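Local coordinates for uncharacterized protein (Acinetobacter baumannii, PDB 4PUX) that is of unknown function but adopts an antiparallel beta-barrel-like fold and belongs to the DUF3237 family, at residues 63-68 with 73-78. Sequence-based numbering, arbitrary orientation. Where two conformers were deposited one is given.
Sequences DWQIVD and AIIDTR
The carbonyl oxygen of I74 is gripped twice, by the backbone N of I66 at 3.2 Å from I74 O and by a water at 2.8 Å from I74 O. That water also donates to W64 O, joining two acceptors that cannot bond each other. The return bond of the I66-I74 pair is shorter, I74 N to I66 O at 2.8 Å. In the next pair, W64 N bonds D76 O at 2.8 Å, but W64 O stays 3.9 Å from D76 N. A side chain takes over there: D63 OD1 accepts D76 N at 3.0 Å, almost straight at the hydrogen (173°), although the donor stands 31° out of the carboxylate plane on the syn side. The carboxylate reaches across because CG lies anti to the backbone N of D63 (chi1 -177°). Q65 NE2 gives D63 OD2 only a weak bond, and I75 CD1 lies 3.6 Å from D63 OD2 and equally far from Q65 NE2; Q65 OE1 turns to R39. D63 CB meets T77 CG2, while T77 OG1 bonds to T93. The indole edge of W64 runs beside the D76 carbonyl to CB of R78. The case illustrates how a side-chain carboxylate can stand in for a strand carbonyl that falls short of its N-H, here within a beta hairpin of a curled antiparallel barrel, flanked by strands 36-49 and 88-99.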
# COMPACT_ATOMS: atom_id res chain seq x y z
N ASP A 63 -6.59 -6.81 1.11
CA ASP A 63 -7.08 -5.52 0.63
C ASP A 63 -8.58 -5.67 0.34
O ASP A 63 -8.98 -6.48 -0.53
CB ASP A 63 -6.31 -5.04 -0.62
CG ASP A 63 -6.74 -3.67 -1.13
OD1 ASP A 63 -7.57 -3.01 -0.50
OD2 ASP A 63 -6.14 -3.24 -2.16
N TRP A 64 -9.39 -4.95 1.11
CA TRP A 64 -10.84 -4.82 0.85
C TRP A 64 -11.04 -3.60 -0.08
O TRP A 64 -11.17 -2.48 0.39
CB TRP A 64 -11.62 -4.67 2.17
CG TRP A 64 -11.74 -5.95 2.97
CD1 TRP A 64 -12.84 -6.80 2.95
CD2 TRP A 64 -10.77 -6.60 3.83
NE1 TRP A 64 -12.63 -7.87 3.76
CE2 TRP A 64 -11.38 -7.80 4.31
CE3 TRP A 64 -9.50 -6.27 4.29
CZ2 TRP A 64 -10.74 -8.66 5.22
CZ3 TRP A 64 -8.87 -7.13 5.23
CH2 TRP A 64 -9.50 -8.28 5.69
N GLN A 65 -10.95 -3.85 -1.39
CA GLN A 65 -10.86 -2.82 -2.40
C GLN A 65 -12.20 -2.52 -3.03
O GLN A 65 -13.08 -3.40 -3.09
CB GLN A 65 -9.88 -3.35 -3.51
CG GLN A 65 -9.48 -2.37 -4.56
CD GLN A 65 -8.47 -2.95 -5.54
OE1 GLN A 65 -8.84 -3.55 -6.56
NE2 GLN A 65 -7.17 -2.83 -5.19
N ILE A 66 -12.34 -1.28 -3.51
CA ILE A 66 -13.49 -0.84 -4.30
C ILE A 66 -12.93 -0.25 -5.60
O ILE A 66 -12.01 0.56 -5.56
CB ILE A 66 -14.35 0.25 -3.60
CG1 ILE A 66 -14.90 -0.26 -2.26
CG2 ILE A 66 -15.52 0.72 -4.51
CD1 ILE A 66 -15.36 0.84 -1.34
N VAL A 67 -13.45 -0.72 -6.74
CA VAL A 67 -13.05 -0.19 -8.05
C VAL A 67 -14.28 0.48 -8.66
O VAL A 67 -15.30 -0.21 -8.93
CB VAL A 67 -12.51 -1.28 -8.99
CG1 VAL A 67 -12.06 -0.69 -10.34
CG2 VAL A 67 -11.35 -2.04 -8.29
N ASP A 68 -14.18 1.77 -8.92
CA ASP A 68 -15.32 2.53 -9.46
C ASP A 68 -15.42 2.39 -10.99
O ASP A 68 -14.63 1.64 -11.61
CB ASP A 68 -15.34 3.98 -8.93
CG ASP A 68 -14.38 4.92 -9.64
OD1 ASP A 68 -13.71 4.52 -10.64
OD2 ASP A 68 -14.31 6.09 -9.16
N ALA A 73 -9.21 2.63 -8.13
CA ALA A 73 -9.24 1.68 -7.02
C ALA A 73 -8.96 2.39 -5.70
O ALA A 73 -8.01 3.16 -5.58
CB ALA A 73 -8.23 0.56 -7.21
N ILE A 74 -9.80 2.10 -4.70
CA ILE A 74 -9.67 2.63 -3.35
C ILE A 74 -9.15 1.47 -2.50
O ILE A 74 -9.80 0.39 -2.43
CB ILE A 74 -11.03 3.11 -2.80
CG1 ILE A 74 -11.66 4.10 -3.79
CG2 ILE A 74 -10.88 3.75 -1.42
CD1 ILE A 74 -13.06 4.51 -3.43
N ILE A 75 -7.98 1.66 -1.86
CA ILE A 75 -7.27 0.62 -1.11
C ILE A 75 -7.64 0.74 0.36
O ILE A 75 -7.63 1.84 0.93
CB ILE A 75 -5.73 0.87 -1.26
CG1 ILE A 75 -5.24 0.99 -2.73
CG2 ILE A 75 -4.93 -0.10 -0.43
CD1 ILE A 75 -5.57 -0.02 -3.58
N ASP A 76 -7.90 -0.41 1.00
CA ASP A 76 -8.23 -0.47 2.46
C ASP A 76 -7.78 -1.83 3.01
O ASP A 76 -8.45 -2.85 2.77
CB ASP A 76 -9.72 -0.24 2.71
CG ASP A 76 -10.06 -0.01 4.18
OD1 ASP A 76 -9.71 -0.87 5.01
OD2 ASP A 76 -10.69 1.01 4.47
N THR A 77 -6.61 -1.87 3.62
CA THR A 77 -5.99 -3.12 4.03
C THR A 77 -5.88 -3.29 5.54
O THR A 77 -5.77 -2.32 6.31
CB THR A 77 -4.54 -3.31 3.45
OG1 THR A 77 -3.65 -2.41 4.12
CG2 THR A 77 -4.47 -3.06 1.89
N ARG A 78 -5.81 -4.57 5.95
CA ARG A 78 -5.34 -4.99 7.30
C ARG A 78 -4.41 -6.18 7.10
O ARG A 78 -4.81 -7.14 6.44
CB ARG A 78 -6.50 -5.40 8.21
CG ARG A 78 -7.48 -4.29 8.48
CD ARG A 78 -8.58 -4.70 9.48
NE ARG A 78 -9.51 -3.58 9.68
CZ ARG A 78 -10.58 -3.62 10.49
NH1 ARG A 78 -10.91 -4.76 11.11
NH2 ARG A 78 -11.34 -2.53 10.66
O HOH W 1 -11.62 0.18 -0.32